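Local coordinates for protein glycosyltransferase (Streptomyces viridochromogenes, PDB 2IUY) that probably transfers a sugar from a UDP-linked donor, as a retaining family GT4 glycosyltransferase in avilamycin A biosynthesis, at residues D19-Q27 with L52-A60; P141-P149 with L318-Y328. All coordinates share one frame; numbering follows the deposited sequence.

How the contacts relate
Both contacts lie near residues that bind UDP, contact 2 more closely. Contact 1 stays within the N-terminal domain of a GT-B fold, tying the loop before helix 31-45 to the end of strand 49-53; the side chain of Ile22 is about 6 Å from UDP-binding Gly30 and about 7 Å from the side chain of Tyr29. Contact 2 joins the connection leading to the second domain with the chain's final helices; there the side chains of Ile145 and UDP-binding Thr256 are about 4 Å apart, as are those of Val147 and Glu260. Contacts 1 and 2 have centres 22 Å apart and nearest atoms about 9 Å apart. Helix 31-45 runs between them, meeting Val24 and Ile145.

Contact 1 (D19-Q27 with L52-A60); sequences DAWISVPPQ and LLGAPGSPA
Val24 and Ser58 make the one direct hydrogen bond of this contact: Val24 N donates to Ser58 OG over 2.9 Å, nearly straight at 166°. With its OG placed beside its own backbone N (chi1 -64°), Ser58 also turns the hydroxyl back to Ala55 O, from the same face of that carbonyl as Ser58 N uses; this second bond is unusually short and its length doubtful. The hydroxyl accepts from the 19-27 loop and donates within its own turn, the type II turn from Ala55 to Ser58, which the backbone bond from Ser58 N to Ala55 O closes. On the facing loop, Ser23 OG donates to Pro25 O at 2.7 Å, while Ser23 N points straight at Gln27 OE1, from above the plane of that amide. Both bonds span the cis peptide that precedes Pro25.

The two loops follow the first and second strands of the N-terminal Rossmann-like domain of a GT-B enzyme. Strands 5-9 and 49-53 are parallel neighbours joined through helix 31-45, a beta-alpha-beta crossover, and UDP-binding Tyr29 and Gly30 come soon after 19-27 in the chain.

Apolar packing flanks the polar centre. Val24 wedges between Leu52 and Ala55: its CB lies 3.9 Å from Leu52 CD2, while its CG2 branch meets the Ala55 methyl. At the outer end the Trp21 side chain lies obliquely across the Pro56 ring, with CD1 3.5 Å from Pro56 CG and CB against Pro56 CD. Pro59 presents CD to the carbonyl oxygen of Val24.

Water adds a further link. Water 3 donates to Val24 O at 2.7 Å and to Pro59 O at 2.8 Å, spanning the loops beside the Pro59 ring. Ile22 O and Gly54 O approach a second water, and Asn10 ND2 also holds Gly54 O.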
loop_
_atom_site.group_PDB
_atom_site.type_symbol
_atom_site.label_atom_id
_atom_site.label_comp_id
_atom_site.label_asym_id
_atom_site.label_seq_id
_atom_site.Cartn_x
_atom_site.Cartn_y
_atom_site.Cartn_z
ATOM N N ASP A 19 -12.599 -9.213 -18.309
ATOM C CA ASP A 19 -12.119 -8.122 -19.179
ATOM C C ASP A 19 -12.116 -6.730 -18.518
ATOM O O ASP A 19 -11.447 -5.836 -19.004
ATOM C CB ASP A 19 -12.866 -8.075 -20.497
ATOM C CG ASP A 19 -12.646 -9.330 -21.354
ATOM O OD1 ASP A 19 -11.578 -9.983 -21.320
ATOM O OD2 ASP A 19 -13.585 -9.674 -22.076
ATOM N N ALA A 20 -12.815 -6.582 -17.398
ATOM C CA ALA A 20 -12.913 -5.306 -16.686
ATOM C C ALA A 20 -11.563 -4.926 -16.065
ATOM O O ALA A 20 -10.789 -5.797 -15.690
ATOM C CB ALA A 20 -13.958 -5.400 -15.586
ATOM N N TRP A 21 -11.317 -3.627 -15.935
ATOM C CA TRP A 21 -10.108 -3.086 -15.307
ATOM C C TRP A 21 -10.404 -2.949 -13.830
ATOM O O TRP A 21 -11.518 -2.641 -13.444
ATOM C CB TRP A 21 -9.760 -1.719 -15.927
ATOM C CG TRP A 21 -9.321 -1.883 -17.371
ATOM C CD1 TRP A 21 -10.093 -1.696 -18.484
ATOM C CD2 TRP A 21 -8.074 -2.390 -17.835
ATOM N NE1 TRP A 21 -9.391 -2.021 -19.617
ATOM C CE2 TRP A 21 -8.143 -2.441 -19.250
ATOM C CE3 TRP A 21 -6.880 -2.783 -17.200
ATOM C CZ2 TRP A 21 -7.071 -2.859 -20.034
ATOM C CZ3 TRP A 21 -5.824 -3.206 -17.980
ATOM C CH2 TRP A 21 -5.925 -3.247 -19.388
ATOM N N ILE A 22 -9.406 -3.201 -13.001
ATOM C CA ILE A 22 -9.547 -2.976 -11.565
ATOM C C ILE A 22 -9.710 -1.467 -11.391
ATOM O O ILE A 22 -9.061 -0.683 -12.090
ATOM C CB ILE A 22 -8.330 -3.544 -10.790
ATOM C CG1 ILE A 22 -8.297 -5.103 -10.902
ATOM C CG2 ILE A 22 -8.367 -3.090 -9.290
ATOM C CD1 ILE A 22 -7.005 -5.764 -10.340
ATOM N N SER A 23 -10.589 -1.058 -10.492
ATOM C CA SER A 23 -10.826 0.363 -10.267
ATOM C C SER A 23 -9.937 0.972 -9.171
ATOM O O SER A 23 -9.168 0.283 -8.480
ATOM C CB SER A 23 -12.334 0.620 -10.004
ATOM O OG SER A 23 -12.669 0.132 -8.689
ATOM N N VAL A 24 -10.014 2.289 -9.040
ATOM C CA VAL A 24 -9.397 2.988 -7.956
ATOM C C VAL A 24 -10.484 3.756 -7.238
ATOM O O VAL A 24 -11.118 4.631 -7.845
ATOM C CB VAL A 24 -8.305 3.982 -8.492
ATOM C CG1 VAL A 24 -7.958 5.090 -7.421
ATOM C CG2 VAL A 24 -7.072 3.232 -8.918
ATOM N N PRO A 25 -10.748 3.431 -5.959
ATOM C CA PRO A 25 -10.141 2.370 -5.182
ATOM C C PRO A 25 -10.660 1.024 -5.683
ATOM O O PRO A 25 -11.700 0.970 -6.369
ATOM C CB PRO A 25 -10.618 2.672 -3.748
ATOM C CG PRO A 25 -11.880 3.351 -3.912
ATOM C CD PRO A 25 -11.818 4.119 -5.204
ATOM N N PRO A 26 -9.915 -0.059 -5.397
ATOM C CA PRO A 26 -10.264 -1.287 -6.062
ATOM C C PRO A 26 -11.461 -1.970 -5.397
ATOM O O PRO A 26 -11.727 -1.768 -4.203
ATOM C CB PRO A 26 -8.999 -2.129 -5.875
ATOM C CG PRO A 26 -8.475 -1.695 -4.564
ATOM C CD PRO A 26 -8.764 -0.228 -4.489
ATOM N N GLN A 27 -12.175 -2.784 -6.173
ATOM C CA GLN A 27 -13.313 -3.552 -5.642
ATOM C C GLN A 27 -12.802 -4.659 -4.674
ATOM O O GLN A 27 -13.381 -4.909 -3.607
ATOM C CB GLN A 27 -14.137 -4.134 -6.822
ATOM C CG GLN A 27 -14.314 -3.150 -8.041
ATOM C CD GLN A 27 -13.211 -3.225 -9.189
ATOM O OE1 GLN A 27 -11.989 -3.284 -8.959
ATOM N NE2 GLN A 27 -13.700 -3.175 -10.445
ATOM N N LEU A 52 -7.214 10.552 -13.853
ATOM C CA LEU A 52 -6.863 9.220 -13.419
ATOM C C LEU A 52 -6.819 8.376 -14.674
ATOM O O LEU A 52 -7.784 8.368 -15.435
ATOM C CB LEU A 52 -7.873 8.660 -12.371
ATOM C CG LEU A 52 -7.797 7.175 -12.030
ATOM C CD1 LEU A 52 -6.459 6.911 -11.245
ATOM C CD2 LEU A 52 -9.055 6.718 -11.212
ATOM N N LEU A 53 -5.698 7.676 -14.856
ATOM C CA LEU A 53 -5.450 6.827 -16.006
ATOM C C LEU A 53 -5.185 5.439 -15.463
ATOM O O LEU A 53 -4.758 5.284 -14.300
ATOM C CB LEU A 53 -4.198 7.307 -16.751
ATOM C CG LEU A 53 -4.366 8.584 -17.548
ATOM C CD1 LEU A 53 -3.058 9.265 -17.382
ATOM C CD2 LEU A 53 -4.595 8.180 -19.044
ATOM N N GLY A 54 -5.478 4.451 -16.314
ATOM C CA GLY A 54 -5.240 3.059 -16.040
ATOM C C GLY A 54 -6.262 2.507 -15.091
ATOM O O GLY A 54 -5.975 1.510 -14.424
ATOM N N ALA A 55 -7.435 3.159 -14.994
ATOM C CA ALA A 55 -8.526 2.686 -14.098
ATOM C C ALA A 55 -9.945 3.131 -14.563
ATOM O O ALA A 55 -10.681 3.795 -13.801
ATOM C CB ALA A 55 -8.253 3.125 -12.647
ATOM N N PRO A 56 -10.313 2.782 -15.812
ATOM C CA PRO A 56 -11.587 3.259 -16.376
ATOM C C PRO A 56 -12.783 2.638 -15.588
ATOM O O PRO A 56 -12.635 1.591 -14.956
ATOM C CB PRO A 56 -11.538 2.836 -17.861
ATOM C CG PRO A 56 -10.421 1.794 -17.955
ATOM C CD PRO A 56 -9.550 1.908 -16.729
ATOM N N GLY A 57 -13.916 3.309 -15.519
ATOM C CA GLY A 57 -14.981 2.710 -14.679
ATOM C C GLY A 57 -14.826 2.917 -13.181
ATOM O O GLY A 57 -15.690 2.461 -12.411
ATOM N N SER A 58 -13.732 3.575 -12.746
ATOM C CA SER A 58 -13.559 3.980 -11.329
ATOM C C SER A 58 -14.635 5.014 -10.984
ATOM O O SER A 58 -15.074 5.718 -11.869
ATOM C CB SER A 58 -12.172 4.589 -11.091
ATOM O OG SER A 58 -11.136 3.651 -11.299
ATOM N N PRO A 59 -15.062 5.127 -9.691
ATOM C CA PRO A 59 -16.079 6.195 -9.389
ATOM C C PRO A 59 -15.538 7.579 -9.787
ATOM O O PRO A 59 -14.338 7.860 -9.564
ATOM C CB PRO A 59 -16.287 6.088 -7.887
ATOM C CG PRO A 59 -15.793 4.659 -7.521
ATOM C CD PRO A 59 -14.677 4.346 -8.500
ATOM N N ALA A 60 -16.386 8.425 -10.378
ATOM C CA ALA A 60 -15.878 9.635 -11.050
ATOM C C ALA A 60 -16.410 10.975 -10.512
ATOM O O ALA A 60 -15.994 12.048 -10.994
ATOM C CB ALA A 60 -16.061 9.543 -12.567
HETATM O O HOH W 1 -12.333 0.051 -13.132
HETATM O O HOH W 2 -6.919 -1.081 -13.755
HETATM O O HOH W 3 -12.543 6.950 -7.628
#

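Contact 2 (P141-P149 with L318-Y328)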
loop_
_atom_site.group_PDB
_atom_site.type_symbol
_atom_site.label_atom_id
_atom_site.label_comp_id
_atom_site.label_asym_id
_atom_site.label_seq_id
_atom_site.Cartn_x
_atom_site.Cartn_y
_atom_site.Cartn_z
ATOM N N PRO A 141 13.540 11.371 -3.381
ATOM C CA PRO A 141 12.666 11.531 -2.221
ATOM C C PRO A 141 12.114 10.199 -1.733
ATOM O O PRO A 141 11.870 9.276 -2.521
ATOM C CB PRO A 141 11.496 12.394 -2.755
ATOM C CG PRO A 141 11.983 12.969 -4.044
ATOM C CD PRO A 141 12.976 11.999 -4.596
ATOM N N VAL A 142 11.959 10.122 -0.419
ATOM C CA VAL A 142 11.306 9.031 0.216
ATOM C C VAL A 142 10.011 9.600 0.785
ATOM O O VAL A 142 10.026 10.549 1.592
ATOM C CB VAL A 142 12.197 8.386 1.295
ATOM C CG1 VAL A 142 11.380 7.465 2.141
ATOM C CG2 VAL A 142 13.341 7.616 0.640
ATOM N N ILE A 143 8.890 9.066 0.301
ATOM C CA ILE A 143 7.600 9.587 0.694
ATOM C C ILE A 143 6.717 8.382 0.939
ATOM O O ILE A 143 6.431 7.658 0.010
ATOM C CB ILE A 143 6.951 10.575 -0.376
ATOM C CG1 ILE A 143 7.826 11.805 -0.664
ATOM C CG2 ILE A 143 5.623 11.055 0.125
ATOM C CD1 ILE A 143 7.295 12.663 -1.846
ATOM N N PRO A 144 6.325 8.135 2.206
ATOM C CA PRO A 144 5.631 6.875 2.520
ATOM C C PRO A 144 4.203 6.859 2.002
ATOM O O PRO A 144 3.708 7.906 1.484
ATOM C CB PRO A 144 5.723 6.823 4.062
ATOM C CG PRO A 144 5.733 8.263 4.484
ATOM C CD PRO A 144 6.566 8.950 3.425
ATOM N N ILE A 145 3.554 5.686 2.087
ATOM C CA ILE A 145 2.172 5.503 1.613
ATOM C C ILE A 145 1.199 6.355 2.437
ATOM O O ILE A 145 1.255 6.349 3.681
ATOM C CB ILE A 145 1.755 4.025 1.602
ATOM C CG1 ILE A 145 2.591 3.214 0.572
ATOM C CG2 ILE A 145 0.287 3.881 1.394
ATOM C CD1 ILE A 145 2.431 1.699 0.772
ATOM N N PRO A 146 0.337 7.125 1.735
ATOM C CA PRO A 146 -0.668 7.971 2.362
ATOM C C PRO A 146 -1.931 7.191 2.701
ATOM O O PRO A 146 -2.220 6.150 2.098
ATOM C CB PRO A 146 -0.999 8.985 1.251
ATOM C CG PRO A 146 -0.838 8.249 -0.011
ATOM C CD PRO A 146 0.320 7.261 0.262
ATOM N N VAL A 147 -2.677 7.727 3.645
ATOM C CA VAL A 147 -3.938 7.181 3.988
ATOM C C VAL A 147 -4.911 8.365 4.238
ATOM O O VAL A 147 -4.559 9.334 4.907
ATOM C CB VAL A 147 -3.746 6.167 5.174
ATOM C CG1 VAL A 147 -3.458 6.814 6.547
ATOM C CG2 VAL A 147 -4.771 5.163 5.149
ATOM N N ASP A 148 -6.111 8.287 3.659
ATOM C CA ASP A 148 -7.178 9.262 3.913
ATOM C C ASP A 148 -8.120 8.689 4.977
ATOM O O ASP A 148 -8.889 7.727 4.702
ATOM C CB ASP A 148 -7.922 9.535 2.596
ATOM C CG ASP A 148 -9.079 10.530 2.734
ATOM O OD1 ASP A 148 -9.295 11.135 3.817
ATOM O OD2 ASP A 148 -9.782 10.711 1.712
ATOM N N PRO A 149 -8.097 9.290 6.179
ATOM C CA PRO A 149 -8.944 8.798 7.248
ATOM C C PRO A 149 -10.413 8.705 6.871
ATOM O O PRO A 149 -11.088 7.803 7.392
ATOM C CB PRO A 149 -8.731 9.791 8.399
ATOM C CG PRO A 149 -7.471 10.576 8.038
ATOM C CD PRO A 149 -7.249 10.431 6.574
ATOM N N LEU A 318 1.939 11.091 10.339
ATOM C CA LEU A 318 3.012 10.597 9.448
ATOM C C LEU A 318 2.561 10.308 8.041
ATOM O O LEU A 318 3.327 10.524 7.070
ATOM C CB LEU A 318 3.647 9.325 10.033
ATOM C CG LEU A 318 4.306 9.413 11.417
ATOM C CD1 LEU A 318 4.629 7.992 11.952
ATOM C CD2 LEU A 318 5.585 10.266 11.354
ATOM N N TRP A 319 1.337 9.773 7.911
ATOM C CA TRP A 319 0.913 9.253 6.633
ATOM C C TRP A 319 -0.360 9.928 6.137
ATOM O O TRP A 319 -0.856 9.542 5.099
ATOM C CB TRP A 319 0.753 7.706 6.672
ATOM C CG TRP A 319 1.972 7.033 7.326
ATOM C CD1 TRP A 319 3.295 7.277 7.045
ATOM C CD2 TRP A 319 1.949 6.038 8.345
ATOM N NE1 TRP A 319 4.103 6.488 7.847
ATOM C CE2 TRP A 319 3.300 5.730 8.661
ATOM C CE3 TRP A 319 0.912 5.371 9.043
ATOM C CZ2 TRP A 319 3.652 4.795 9.651
ATOM C CZ3 TRP A 319 1.269 4.426 10.029
ATOM C CH2 TRP A 319 2.634 4.157 10.316
ATOM N N GLY A 320 -0.855 10.968 6.823
ATOM C CA GLY A 320 -2.145 11.558 6.410
ATOM C C GLY A 320 -2.154 11.950 4.937
ATOM O O GLY A 320 -1.154 12.466 4.420
ATOM N N HIS A 321 -3.275 11.726 4.255
ATOM C CA HIS A 321 -3.336 12.023 2.811
ATOM C C HIS A 321 -2.895 13.419 2.364
ATOM O O HIS A 321 -2.295 13.555 1.290
ATOM C CB HIS A 321 -4.705 11.660 2.210
ATOM C CG HIS A 321 -5.831 12.571 2.615
ATOM N ND1 HIS A 321 -6.164 12.821 3.932
ATOM C CD2 HIS A 321 -6.733 13.248 1.868
ATOM C CE1 HIS A 321 -7.204 13.631 3.977
ATOM N NE2 HIS A 321 -7.570 13.900 2.738
ATOM N N VAL A 322 -3.205 14.448 3.162
ATOM C CA VAL A 322 -2.943 15.843 2.763
ATOM C C VAL A 322 -1.475 16.169 2.968
ATOM O O VAL A 322 -0.852 16.834 2.115
ATOM C CB VAL A 322 -3.902 16.878 3.529
ATOM C CG1 VAL A 322 -3.423 18.325 3.390
ATOM C CG2 VAL A 322 -5.361 16.762 3.040
ATOM N N THR A 323 -0.923 15.702 4.089
ATOM C CA THR A 323 0.508 15.843 4.344
ATOM C C THR A 323 1.371 15.166 3.264
ATOM O O THR A 323 2.367 15.734 2.829
ATOM C CB THR A 323 1.000 15.414 5.808
ATOM O OG1 THR A 323 2.373 15.824 5.970
ATOM C CG2 THR A 323 1.047 13.931 5.979
ATOM N N ILE A 324 0.996 13.948 2.882
ATOM C CA ILE A 324 1.722 13.201 1.849
ATOM C C ILE A 324 1.499 13.805 0.465
ATOM O O ILE A 324 2.436 13.955 -0.292
ATOM C CB ILE A 324 1.290 11.731 1.807
ATOM C CG1 ILE A 324 1.657 11.044 3.136
ATOM C CG2 ILE A 324 1.928 10.991 0.563
ATOM C CD1 ILE A 324 3.154 11.227 3.536
ATOM N N ALA A 325 0.256 14.177 0.156
ATOM C CA ALA A 325 0.003 14.867 -1.106
ATOM C C ALA A 325 0.828 16.157 -1.240
ATOM O O ALA A 325 1.311 16.464 -2.310
ATOM C CB ALA A 325 -1.497 15.137 -1.312
ATOM N N GLU A 326 0.952 16.936 -0.175
ATOM C CA GLU A 326 1.696 18.191 -0.279
ATOM C C GLU A 326 3.180 17.914 -0.429
ATOM O O GLU A 326 3.855 18.587 -1.146
ATOM C CB GLU A 326 1.323 19.205 0.849
ATOM C CG GLU A 326 1.852 18.939 2.242
ATOM C CD GLU A 326 1.226 19.871 3.324
ATOM O OE1 GLU A 326 0.390 20.750 2.953
ATOM O OE2 GLU A 326 1.553 19.692 4.536
ATOM N N ARG A 327 3.669 16.833 0.161
ATOM C CA ARG A 327 5.019 16.355 -0.134
ATOM C C ARG A 327 5.258 16.014 -1.604
ATOM O O ARG A 327 6.270 16.428 -2.183
ATOM C CB ARG A 327 5.435 15.189 0.806
ATOM C CG ARG A 327 5.739 15.741 2.193
ATOM C CD ARG A 327 5.803 14.654 3.194
ATOM N NE ARG A 327 6.979 13.781 2.999
ATOM C CZ ARG A 327 7.328 12.839 3.876
ATOM N NH1 ARG A 327 6.607 12.679 5.002
ATOM N NH2 ARG A 327 8.404 12.089 3.649
ATOM N N TYR A 328 4.339 15.290 -2.205
ATOM C CA TYR A 328 4.414 15.101 -3.657
ATOM C C TYR A 328 4.386 16.376 -4.510
ATOM O O TYR A 328 5.184 16.494 -5.416
ATOM C CB TYR A 328 3.335 14.131 -4.140
ATOM C CG TYR A 328 3.728 12.714 -3.900
ATOM C CD1 TYR A 328 4.804 12.166 -4.594
ATOM C CD2 TYR A 328 3.038 11.912 -2.969
ATOM C CE1 TYR A 328 5.165 10.839 -4.420
ATOM C CE2 TYR A 328 3.401 10.588 -2.764
ATOM C CZ TYR A 328 4.465 10.066 -3.515
ATOM O OH TYR A 328 4.875 8.787 -3.345
HETATM O O HOH W 4 6.962 7.279 -2.964
HETATM O O HOH W 5 3.656 7.434 -1.396
#
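The interdomain connection of the GT-B fold runs here along the chain's last two helices, with Val147 paired to Gly320 at the break between them. Val147 N donates to Trp319 O over 3.0 Å, and Val147 O accepts a weaker, bent bond from His321 N, giving a single beta bridge at the N-cap of helix 321-336.

The Asp148 carboxylate stacks on the His321 ring, the planes 17° apart and OD1 3.3 Å from CE1. His321 CG sits between its backbone N and carbonyl carbon (chi1 72°), which lays one ring face against Asp148; Glu45 holds NE2 and Ala150 N binds Asp148 OD1.

Ile143 lies over one face of Tyr328: CD1 stands 3.9 Å from the ring centroid in a CH-pi contact, and CG2 reaches both Tyr328 CE2 and Ile324 CG2. Pro146 CB packs across Ile324, and Pro144 CG meets the Trp319 ring edge at CD1, 3.7 Å away. Two waters link Tyr328 OH to Ile143 O and Pro144 O, and Ser110 also bonds this hydroxyl. Arg327 NH2 adds a weak bond to Val142 O.

A C-terminal helix returning to pack on the N-terminal domain, as 321-336 does against helix 31-45, is typical of GT-B glycosyltransferases.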